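Peptidyl tryptophan dihydroxylase (Pseudomonas putida, PDB 7CTQ) is a FAD-dependent monooxygenase that dihydroxylates a peptidyl tryptophan, a step essential for biogenesis of the tryptophylquinone cofactor of quinohemoprotein amine dehydrogenase. Local coordinates at residues R154-V159 with W337-G342; D268-N273 with D323-E328; F317-R322 with D345-H350. One frame throughout, in Å; residues are numbered along the deposited sequence. Where two conformers were deposited one is given.

Contact 1: residues R154-V159 with W337-G342; sequences RGPETV and WARRQG
P156 and R339 bring the two backbones closest, with 7.2 Å between their CA atoms, a spacing that leaves the contact to side chains reaching from the last turn of helix 335-341 to the loop leading into strand 158-166. The pyrrolidine ring of P156 takes most of the apolar contact. In one of its two conformers R339, bent at both chi2 (91°) and chi3 (89°), folds back along this ring: its CG lies 3.5 Å from P156 CG, and its NH2 returns to 3.3 Å from P156 CB. The same NH2 donates to a water that also accepts from the backbone N of E157, a one-water bridge. R340, extended from CG to NE, carries its guanidinium to T158, and NH2 donates to T158 OG1 at 2.9 Å with an N-H...O angle of 170°; the hydroxyl lies in the guanidinium plane, while P156 CB sits over one face. A second water donates to T158 OG1 and accepts from R340 NE. As T158 OG1 itself donates to P156 O at 2.6 Å, three hydrogen bonds fix the rotation of this buried hydroxyl. Beyond the two segments, R340 NH1 forms a salt bridge with D201 at the end of strand 193-201, and T158 pairs through its backbone with S244, so the end of helix 335-341 is tied to the start of strand 158-166, which pairs with strands 193-201 and 238-243.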
loop_
_atom_site.group_PDB
_atom_site.type_symbol
_atom_site.label_atom_id
_atom_site.label_comp_id
_atom_site.label_asym_id
_atom_site.label_seq_id
_atom_site.Cartn_x
_atom_site.Cartn_y
_atom_site.Cartn_z
ATOM N N ARG A 154 -13.370 -6.678 -3.139
ATOM C CA ARG A 154 -13.877 -5.445 -2.556
ATOM C C ARG A 154 -14.400 -5.770 -1.171
ATOM O O ARG A 154 -15.231 -6.669 -1.019
ATOM C CB ARG A 154 -14.979 -4.828 -3.416
ATOM C CG ARG A 154 -15.256 -3.378 -3.069
ATOM C CD ARG A 154 -16.238 -2.720 -4.025
ATOM N NE ARG A 154 -16.389 -1.316 -3.654
ATOM C CZ ARG A 154 -15.729 -0.314 -4.221
ATOM N NH1 ARG A 154 -15.922 0.929 -3.787
ATOM N NH2 ARG A 154 -14.904 -0.545 -5.233
ATOM N N GLY A 155 -13.886 -5.075 -0.162
ATOM C CA GLY A 155 -14.312 -5.310 1.194
ATOM C C GLY A 155 -15.545 -4.508 1.544
ATOM O O GLY A 155 -16.146 -3.846 0.691
ATOM N N PRO A 156 -15.939 -4.550 2.815
ATOM C CA PRO A 156 -17.100 -3.771 3.270
ATOM C C PRO A 156 -16.962 -2.321 2.849
ATOM O O PRO A 156 -15.929 -1.699 3.083
ATOM C CB PRO A 156 -17.047 -3.913 4.795
ATOM C CG PRO A 156 -16.187 -5.116 5.047
ATOM C CD PRO A 156 -15.200 -5.163 3.929
ATOM N N GLU A 157 -18.006 -1.797 2.195
ATOM C CA GLU A 157 -17.981 -0.429 1.692
ATOM C C GLU A 157 -17.767 0.552 2.840
ATOM O O GLU A 157 -18.490 0.526 3.839
ATOM C CB GLU A 157 -19.279 -0.104 0.958
ATOM C CG GLU A 157 -19.107 1.013 -0.058
ATOM C CD GLU A 157 -18.144 0.630 -1.172
ATOM O OE1 GLU A 157 -18.118 -0.564 -1.576
ATOM O OE2 GLU A 157 -17.392 1.519 -1.629
ATOM N N THR A 158 -16.762 1.413 2.695
ATOM C CA THR A 158 -16.289 2.229 3.806
ATOM C C THR A 158 -16.043 3.656 3.331
ATOM O O THR A 158 -15.499 3.870 2.244
ATOM C CB THR A 158 -14.995 1.631 4.391
ATOM O OG1 THR A 158 -15.210 0.245 4.700
ATOM C CG2 THR A 158 -14.598 2.338 5.656
ATOM N N VAL A 159 -16.429 4.627 4.153
ATOM C CA VAL A 159 -16.244 6.039 3.836
ATOM C C VAL A 159 -15.522 6.713 4.995
ATOM O O VAL A 159 -15.797 6.436 6.169
ATOM C CB VAL A 159 -17.588 6.741 3.520
ATOM C CG1 VAL A 159 -17.402 8.235 3.385
ATOM C CG2 VAL A 159 -18.169 6.217 2.222
ATOM N N TRP A 337 -18.197 -3.034 13.461
ATOM C CA TRP A 337 -17.049 -3.755 13.991
ATOM C C TRP A 337 -17.092 -5.234 13.617
ATOM O O TRP A 337 -16.099 -5.783 13.128
ATOM C CB TRP A 337 -17.003 -3.577 15.511
ATOM C CG TRP A 337 -16.691 -2.158 15.913
ATOM C CD1 TRP A 337 -17.588 -1.167 16.222
ATOM C CD2 TRP A 337 -15.394 -1.574 16.029
ATOM N NE1 TRP A 337 -16.921 -0.005 16.535
ATOM C CE2 TRP A 337 -15.572 -0.227 16.421
ATOM C CE3 TRP A 337 -14.095 -2.056 15.841
ATOM C CZ2 TRP A 337 -14.498 0.638 16.623
ATOM C CZ3 TRP A 337 -13.027 -1.197 16.056
ATOM C CH2 TRP A 337 -13.234 0.136 16.438
ATOM N N ALA A 338 -18.240 -5.883 13.835
ATOM C CA ALA A 338 -18.396 -7.298 13.492
ATOM C C ALA A 338 -18.068 -7.554 12.028
ATOM O O ALA A 338 -17.353 -8.505 11.698
ATOM C CB ALA A 338 -19.818 -7.757 13.806
ATOM N N ARG A 339 -18.575 -6.709 11.132
ATOM C CA ARG A 339 -18.267 -6.870 9.715
ATOM C C ARG A 339 -16.765 -6.745 9.459
ATOM O O ARG A 339 -16.206 -7.476 8.632
ATOM C CB ARG A 339 -19.058 -5.844 8.902
ATOM C CG ARG A 339 -18.665 -5.721 7.438
ATOM C CD ARG A 339 -19.483 -6.642 6.533
ATOM N NE ARG A 339 -20.719 -6.029 6.047
ATOM C CZ ARG A 339 -20.874 -5.484 4.842
ATOM N NH1 ARG A 339 -22.041 -4.959 4.497
ATOM N NH2 ARG A 339 -19.868 -5.458 3.982
ATOM N N ARG A 340 -16.084 -5.849 10.180
ATOM C CA ARG A 340 -14.667 -5.614 9.927
ATOM C C ARG A 340 -13.736 -6.548 10.694
ATOM O O ARG A 340 -12.582 -6.730 10.285
ATOM C CB ARG A 340 -14.341 -4.149 10.227
ATOM C CG ARG A 340 -14.734 -3.291 9.037
ATOM C CD ARG A 340 -15.075 -1.840 9.353
ATOM N NE ARG A 340 -15.560 -1.232 8.120
ATOM C CZ ARG A 340 -16.831 -1.243 7.733
ATOM N NH1 ARG A 340 -17.755 -1.792 8.515
ATOM N NH2 ARG A 340 -17.175 -0.694 6.572
ATOM N N GLN A 341 -14.212 -7.178 11.755
ATOM C CA GLN A 341 -13.395 -8.127 12.490
ATOM C C GLN A 341 -13.353 -9.506 11.837
ATOM O O GLN A 341 -12.540 -10.348 12.247
ATOM C CB GLN A 341 -13.909 -8.215 13.928
ATOM C CG GLN A 341 -13.629 -6.931 14.718
ATOM C CD GLN A 341 -14.435 -6.833 16.006
ATOM O OE1 GLN A 341 -15.486 -7.453 16.134
ATOM N NE2 GLN A 341 -13.953 -6.031 16.956
ATOM N N GLY A 342 -14.189 -9.753 10.832
ATOM C CA GLY A 342 -14.197 -11.032 10.149
ATOM C C GLY A 342 -13.826 -10.931 8.682
ATOM O O GLY A 342 -13.942 -11.911 7.937
HETATM O O HOH W 1 -20.616 -3.406 2.050
HETATM O O HOH W 2 -13.399 -0.987 6.231
#

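Contact 2: residues D268-N273 with D323-E328; sequences DPLSGN and DFYGQE. With FAD (flavin-adenine dinucleotide), chain C.
L270 CG stands anti to the backbone N (chi1 -179°), which sends the leucine straight out to helix 299-327, while Y325, with CG anti to its carbonyl carbon (chi1 -81°), swings its ring back to meet it. The result is a CH-pi contact: L270 CD2 sits 3.4 Å from the centroid of the Y325 ring and only 1° off the ring normal, hence over the middle of one face. The same methyl also packs 3.6 Å from F324 CB, so it is seated between two successive helix residues. At the edge of the tyrosine, the hydrogen bond from OH to D268 OD2 comes out at 2.4 Å, so short that the length is doubtful; the oxygen lies near the ring plane. W183 NE1 is a further hydrogen-bonding partner of that hydroxyl. Farther along the loop, S271 CA approaches F324 CE2 at 3.9 Å. The other side of the loop serves the cofactor, with P269 CB 3.4 Å from C5X of the FAD isoalloxazine and G272 and N273 near its pyrimidine end. Such a loop, running past the flavin into the N-terminus of a helix, here 274-282, is characteristic of FAD-dependent monooxygenases and their flavin-dependent halogenase relatives.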
loop_
_atom_site.group_PDB
_atom_site.type_symbol
_atom_site.label_atom_id
_atom_site.label_comp_id
_atom_site.label_asym_id
_atom_site.label_seq_id
_atom_site.Cartn_x
_atom_site.Cartn_y
_atom_site.Cartn_z
ATOM N N ASP A 268 -8.157 -0.386 4.034
ATOM C CA ASP A 268 -8.617 0.829 4.694
ATOM C C ASP A 268 -7.499 1.342 5.611
ATOM O O ASP A 268 -6.551 0.609 5.906
ATOM C CB ASP A 268 -9.978 0.605 5.397
ATOM C CG ASP A 268 -9.904 -0.062 6.791
ATOM O OD1 ASP A 268 -8.827 -0.392 7.342
ATOM O OD2 ASP A 268 -10.993 -0.181 7.398
ATOM N N PRO A 269 -7.572 2.601 6.053
ATOM C CA PRO A 269 -6.407 3.244 6.673
ATOM C C PRO A 269 -6.197 2.960 8.153
ATOM O O PRO A 269 -5.362 3.635 8.760
ATOM C CB PRO A 269 -6.705 4.732 6.465
ATOM C CG PRO A 269 -8.195 4.807 6.514
ATOM C CD PRO A 269 -8.641 3.579 5.767
ATOM N N LEU A 270 -6.903 1.999 8.760
ATOM C CA LEU A 270 -6.747 1.764 10.197
ATOM C C LEU A 270 -5.298 1.473 10.602
ATOM O O LEU A 270 -4.896 1.793 11.728
ATOM C CB LEU A 270 -7.647 0.614 10.654
ATOM C CG LEU A 270 -7.582 0.312 12.154
ATOM C CD1 LEU A 270 -7.854 1.573 12.987
ATOM C CD2 LEU A 270 -8.536 -0.800 12.552
ATOM N N SER A 271 -4.496 0.871 9.718
ATOM C CA SER A 271 -3.166 0.441 10.144
ATOM C C SER A 271 -2.238 1.612 10.437
ATOM O O SER A 271 -1.231 1.432 11.129
ATOM C CB SER A 271 -2.528 -0.454 9.084
ATOM O OG SER A 271 -2.155 0.321 7.950
ATOM N N GLY A 272 -2.557 2.803 9.942
ATOM C CA GLY A 272 -1.597 3.886 9.981
ATOM C C GLY A 272 -0.367 3.611 9.150
ATOM O O GLY A 272 0.693 4.187 9.408
ATOM N N ASN A 273 -0.489 2.736 8.141
ATOM C CA ASN A 273 0.663 2.224 7.412
ATOM C C ASN A 273 0.434 2.214 5.909
ATOM O O ASN A 273 1.142 1.499 5.193
ATOM C CB ASN A 273 1.000 0.811 7.879
ATOM C CG ASN A 273 2.107 0.789 8.899
ATOM O OD1 ASN A 273 3.259 0.505 8.571
ATOM N ND2 ASN A 273 1.768 1.091 10.152
ATOM N N ASP A 323 -6.993 -7.633 12.321
ATOM C CA ASP A 323 -6.528 -7.895 13.679
ATOM C C ASP A 323 -6.546 -6.630 14.529
ATOM O O ASP A 323 -6.793 -6.703 15.737
ATOM C CB ASP A 323 -5.123 -8.491 13.642
ATOM C CG ASP A 323 -5.105 -9.913 13.096
ATOM O OD1 ASP A 323 -6.193 -10.450 12.820
ATOM O OD2 ASP A 323 -4.006 -10.486 12.920
ATOM N N PHE A 324 -6.280 -5.464 13.927
ATOM C CA PHE A 324 -6.473 -4.216 14.661
ATOM C C PHE A 324 -7.934 -4.043 15.048
ATOM O O PHE A 324 -8.248 -3.766 16.209
ATOM C CB PHE A 324 -5.987 -3.021 13.838
ATOM C CG PHE A 324 -4.499 -2.887 13.788
ATOM C CD1 PHE A 324 -3.745 -2.941 14.945
ATOM C CD2 PHE A 324 -3.845 -2.741 12.575
ATOM C CE1 PHE A 324 -2.363 -2.837 14.888
ATOM C CE2 PHE A 324 -2.472 -2.635 12.515
ATOM C CZ PHE A 324 -1.731 -2.672 13.670
ATOM N N TYR A 325 -8.851 -4.220 14.088
ATOM C CA TYR A 325 -10.275 -4.159 14.416
ATOM C C TYR A 325 -10.623 -5.152 15.518
ATOM O O TYR A 325 -11.443 -4.859 16.399
ATOM C CB TYR A 325 -11.125 -4.428 13.167
ATOM C CG TYR A 325 -11.299 -3.231 12.246
ATOM C CD1 TYR A 325 -12.013 -2.094 12.657
ATOM C CD2 TYR A 325 -10.768 -3.232 10.958
ATOM C CE1 TYR A 325 -12.189 -0.991 11.797
ATOM C CE2 TYR A 325 -10.942 -2.128 10.099
ATOM C CZ TYR A 325 -11.647 -1.016 10.530
ATOM O OH TYR A 325 -11.809 0.070 9.686
ATOM N N GLY A 326 -10.000 -6.331 15.492
ATOM C CA GLY A 326 -10.316 -7.349 16.474
ATOM C C GLY A 326 -9.822 -7.030 17.870
ATOM O O GLY A 326 -10.342 -7.592 18.844
ATOM N N GLN A 327 -8.811 -6.168 17.994
ATOM C CA GLN A 327 -8.364 -5.763 19.326
ATOM C C GLN A 327 -9.444 -5.001 20.091
ATOM O O GLN A 327 -9.420 -4.985 21.328
ATOM C CB GLN A 327 -7.089 -4.924 19.223
ATOM C CG GLN A 327 -5.848 -5.776 19.009
ATOM C CD GLN A 327 -4.553 -4.997 19.113
ATOM O OE1 GLN A 327 -4.161 -4.286 18.185
ATOM N NE2 GLN A 327 -3.868 -5.140 20.247
ATOM N N GLU A 328 -10.394 -4.385 19.392
ATOM C CA GLU A 328 -11.517 -3.702 20.037
ATOM C C GLU A 328 -12.559 -4.750 20.414
ATOM O O GLU A 328 -13.344 -5.199 19.575
ATOM C CB GLU A 328 -12.089 -2.631 19.115
ATOM C CG GLU A 328 -13.368 -2.004 19.611
ATOM C CD GLU A 328 -13.224 -1.375 20.990
ATOM O OE1 GLU A 328 -13.623 -2.008 21.986
ATOM O OE2 GLU A 328 -12.701 -0.246 21.066
HETATM P PA FAD C . -1.362 8.918 -4.059
HETATM O O1A FAD C . -0.516 9.189 -2.878
HETATM O O2A FAD C . -2.832 9.243 -3.835
HETATM O O5B FAD C . -0.733 9.623 -5.303
HETATM C C5B FAD C . -1.505 9.885 -6.491
HETATM C C4B FAD C . -0.940 11.140 -7.101
HETATM O O4B FAD C . -1.515 11.328 -8.415
HETATM C C3B FAD C . -1.201 12.435 -6.324
HETATM O O3B FAD C . -0.056 13.281 -6.380
HETATM C C2B FAD C . -2.418 13.029 -7.044
HETATM O O2B FAD C . -2.469 14.454 -6.985
HETATM C C1B FAD C . -2.137 12.593 -8.482
HETATM N N9A FAD C . -3.279 12.512 -9.381
HETATM C C8A FAD C . -4.550 12.081 -9.124
HETATM N N7A FAD C . -5.358 12.116 -10.155
HETATM C C5A FAD C . -4.564 12.642 -11.158
HETATM C C6A FAD C . -4.820 12.961 -12.508
HETATM N N6A FAD C . -5.999 12.786 -13.102
HETATM N N1A FAD C . -3.800 13.469 -13.249
HETATM C C2A FAD C . -2.613 13.649 -12.663
HETATM N N3A FAD C . -2.263 13.385 -11.398
HETATM C C4A FAD C . -3.282 12.881 -10.696
HETATM N N1 FAD C . -1.440 6.166 4.754
HETATM C C2 FAD C . -0.574 6.311 5.801
HETATM O O2 FAD C . 0.599 5.939 5.730
HETATM N N3 FAD C . -1.007 6.898 6.972
HETATM C C4 FAD C . -2.276 7.382 7.216
HETATM O O4 FAD C . -2.543 7.899 8.299
HETATM C C4X FAD C . -3.191 7.223 6.102
HETATM N N5 FAD C . -4.418 7.648 6.251
HETATM C C5X FAD C . -5.293 7.495 5.188
HETATM C C6 FAD C . -6.609 7.936 5.332
HETATM C C7 FAD C . -7.531 7.791 4.299
HETATM C C7M FAD C . -8.942 8.281 4.488
HETATM C C8 FAD C . -7.132 7.188 3.096
HETATM C C8M FAD C . -8.101 7.024 1.955
HETATM C C9 FAD C . -5.820 6.752 2.946
HETATM C C9A FAD C . -4.903 6.894 3.982
HETATM N N10 FAD C . -3.565 6.467 3.856
HETATM C C10 FAD C . -2.682 6.601 4.909
HETATM C "C1'" FAD C . -3.117 5.792 2.637
HETATM C "C2'" FAD C . -2.246 6.648 1.732
HETATM O "O2'" FAD C . -2.850 7.915 1.471
HETATM C "C3'" FAD C . -2.041 5.894 0.420
HETATM O "O3'" FAD C . -1.686 4.554 0.743
HETATM C "C4'" FAD C . -0.971 6.456 -0.511
HETATM O "O4'" FAD C . -1.031 7.884 -0.569
HETATM C "C5'" FAD C . -1.103 5.869 -1.896
HETATM O "O5'" FAD C . 0.035 6.271 -2.672
HETATM P P FAD C . -0.058 6.408 -4.222
HETATM O O1P FAD C . -0.451 5.027 -4.768
HETATM O O2P FAD C . 1.182 7.019 -4.773
HETATM O O3P FAD C . -1.300 7.375 -4.428
#

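Contact 3: residues F317-R322 with D345-H350; sequences FARIGR and DMQALH
R319 leaves helix 299-327 with its CB against L349, 3.8 Å from CD2, and runs extended from CG to NE across the loop 345-350. Its CD passes 3.7 Å from Q347 O. At NE the chain meets D345 OD1 (3.0 Å, N-H...O angle 177°), and NH2 meets D345 OD2 at 2.8 Å, a side-on, two-nitrogen salt bridge in which each oxygen offers its syn lone pair and the two planes lie 18° apart. Over one face of the guanidinium the Q347 amide stacks, its plane only 9° away from parallel. D345 OD1 also accepts from the backbone N of Q347, closing an Asx turn that fixes the carboxylate where R319 reaches it; this turn belongs to the loop following helix 335-341, which returns along helix 299-327. One helical turn beyond R319, R322 bends at chi3 and turns NH1 and NH2 to main-chain oxygens: both donate to Q347 O, approaching from the same face of its plane, and NH1 also reaches D345 O at 2.9 Å. A methionine in place of R322 would probably leave the carbonyls of D345 and Q347 without these donors and the turn less firmly held to the helix. L349 fills in beside them, its CD2 3.6 Å from R322 NH2 and its CD1 3.9 Å from I320 CG1.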
loop_
_atom_site.group_PDB
_atom_site.type_symbol
_atom_site.label_atom_id
_atom_site.label_comp_id
_atom_site.label_asym_id
_atom_site.label_seq_id
_atom_site.Cartn_x
_atom_site.Cartn_y
_atom_site.Cartn_z
ATOM N N PHE A 317 -2.209 -7.247 4.072
ATOM C CA PHE A 317 -2.533 -5.991 4.730
ATOM C C PHE A 317 -3.977 -5.969 5.212
ATOM O O PHE A 317 -4.262 -5.383 6.264
ATOM C CB PHE A 317 -2.223 -4.821 3.795
ATOM C CG PHE A 317 -0.765 -4.729 3.427
ATOM C CD1 PHE A 317 0.218 -5.073 4.361
ATOM C CD2 PHE A 317 -0.371 -4.338 2.143
ATOM C CE1 PHE A 317 1.557 -5.008 4.041
ATOM C CE2 PHE A 317 0.979 -4.268 1.805
ATOM C CZ PHE A 317 1.948 -4.601 2.752
ATOM N N ALA A 318 -4.893 -6.621 4.484
ATOM C CA ALA A 318 -6.289 -6.676 4.917
ATOM C C ALA A 318 -6.427 -7.427 6.234
ATOM O O ALA A 318 -7.226 -7.046 7.100
ATOM C CB ALA A 318 -7.154 -7.340 3.843
ATOM N N ARG A 319 -5.671 -8.517 6.388
ATOM C CA ARG A 319 -5.726 -9.302 7.617
ATOM C C ARG A 319 -5.035 -8.593 8.771
ATOM O O ARG A 319 -5.452 -8.737 9.925
ATOM C CB ARG A 319 -5.084 -10.671 7.398
ATOM C CG ARG A 319 -5.909 -11.578 6.499
ATOM C CD ARG A 319 -5.222 -12.935 6.235
ATOM N NE ARG A 319 -6.022 -13.716 5.296
ATOM C CZ ARG A 319 -5.617 -14.138 4.099
ATOM N NH1 ARG A 319 -4.389 -13.879 3.659
ATOM N NH2 ARG A 319 -6.448 -14.834 3.341
ATOM N N ILE A 320 -3.969 -7.855 8.487
ATOM C CA ILE A 320 -3.337 -7.063 9.528
ATOM C C ILE A 320 -4.319 -6.030 10.056
ATOM O O ILE A 320 -4.462 -5.851 11.270
ATOM C CB ILE A 320 -2.050 -6.421 8.989
ATOM C CG1 ILE A 320 -0.961 -7.492 8.890
ATOM C CG2 ILE A 320 -1.613 -5.266 9.887
ATOM C CD1 ILE A 320 0.319 -7.016 8.276
ATOM N N GLY A 321 -5.051 -5.379 9.150
ATOM C CA GLY A 321 -6.063 -4.427 9.572
ATOM C C GLY A 321 -7.177 -5.081 10.361
ATOM O O GLY A 321 -7.616 -4.551 11.389
ATOM N N ARG A 322 -7.617 -6.263 9.915
ATOM C CA ARG A 322 -8.643 -7.010 10.635
ATOM C C ARG A 322 -8.250 -7.236 12.090
ATOM O O ARG A 322 -9.071 -7.077 13.003
ATOM C CB ARG A 322 -8.883 -8.351 9.940
ATOM C CG ARG A 322 -9.692 -9.344 10.771
ATOM C CD ARG A 322 -9.410 -10.773 10.342
ATOM N NE ARG A 322 -8.073 -11.183 10.749
ATOM C CZ ARG A 322 -7.405 -12.198 10.208
ATOM N NH1 ARG A 322 -7.956 -12.916 9.234
ATOM N NH2 ARG A 322 -6.186 -12.493 10.642
ATOM N N ASP A 345 -11.303 -12.743 5.951
ATOM C CA ASP A 345 -11.632 -14.087 6.428
ATOM C C ASP A 345 -11.114 -14.191 7.862
ATOM O O ASP A 345 -10.734 -13.180 8.463
ATOM C CB ASP A 345 -11.017 -15.151 5.506
ATOM C CG ASP A 345 -9.560 -14.856 5.184
ATOM O OD1 ASP A 345 -8.801 -14.528 6.126
ATOM O OD2 ASP A 345 -9.170 -14.940 4.000
ATOM N N MET A 346 -11.044 -15.411 8.398
ATOM C CA MET A 346 -10.459 -15.605 9.720
ATOM C C MET A 346 -9.113 -16.322 9.669
ATOM O O MET A 346 -8.654 -16.847 10.687
ATOM C CB MET A 346 -11.428 -16.356 10.633
ATOM C CG MET A 346 -12.612 -15.527 11.126
ATOM S SD MET A 346 -12.226 -13.857 11.710
ATOM C CE MET A 346 -10.953 -14.151 12.934
ATOM N N GLN A 347 -8.447 -16.319 8.522
ATOM C CA GLN A 347 -7.161 -16.992 8.412
ATOM C C GLN A 347 -6.100 -16.257 9.224
ATOM O O GLN A 347 -6.004 -15.024 9.178
ATOM C CB GLN A 347 -6.746 -17.081 6.944
ATOM C CG GLN A 347 -5.325 -17.551 6.720
ATOM C CD GLN A 347 -5.071 -17.935 5.275
ATOM O OE1 GLN A 347 -5.900 -18.591 4.640
ATOM N NE2 GLN A 347 -3.929 -17.511 4.738
ATOM N N ALA A 348 -5.300 -17.015 9.972
ATOM C CA ALA A 348 -4.197 -16.421 10.717
ATOM C C ALA A 348 -3.172 -15.819 9.756
ATOM O O ALA A 348 -3.066 -16.218 8.590
ATOM C CB ALA A 348 -3.536 -17.467 11.617
ATOM N N LEU A 349 -2.407 -14.841 10.254
ATOM C CA LEU A 349 -1.372 -14.220 9.421
ATOM C C LEU A 349 -0.260 -15.199 9.050
ATOM O O LEU A 349 0.301 -15.111 7.948
ATOM C CB LEU A 349 -0.773 -12.999 10.122
ATOM C CG LEU A 349 -1.302 -11.611 9.742
ATOM C CD1 LEU A 349 -1.206 -11.354 8.235
ATOM C CD2 LEU A 349 -2.729 -11.434 10.218
ATOM N N HIS A 350 0.092 -16.120 9.945
ATOM C CA HIS A 350 1.013 -17.207 9.616
ATOM C C HIS A 350 0.213 -18.505 9.569
ATOM O O HIS A 350 -0.260 -18.985 10.603
ATOM C CB HIS A 350 2.159 -17.293 10.624
ATOM C CG HIS A 350 3.326 -18.099 10.138
ATOM N ND1 HIS A 350 4.557 -18.083 10.759
ATOM C CD2 HIS A 350 3.447 -18.949 9.088
ATOM C CE1 HIS A 350 5.387 -18.886 10.113
ATOM N NE2 HIS A 350 4.737 -19.424 9.095
#

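In the fold
Helix 299-327 is common to contacts 2 and 3, which use successive parts of it, and helix 335-341, next in the chain, supplies contact 1. Contact 1 is mostly buried, whereas contacts 2 and 3 lie nearer the surface. Their chemistry does not simply track burial: arginine, hydroxyl and water bonds join helix to sheet in contact 1, apolar and aromatic packing with one short hydrogen bond backs the flavin loop in contact 2, and an arginine-aspartate salt bridge and arginine bonds to main-chain carbonyls hold an outer loop in contact 3. Centres lie 10 to 13 Å apart; Q341 NE2 lies 2.8 Å from Y325 O, a probable hydrogen bond, and Q341 O packs against R322 CG.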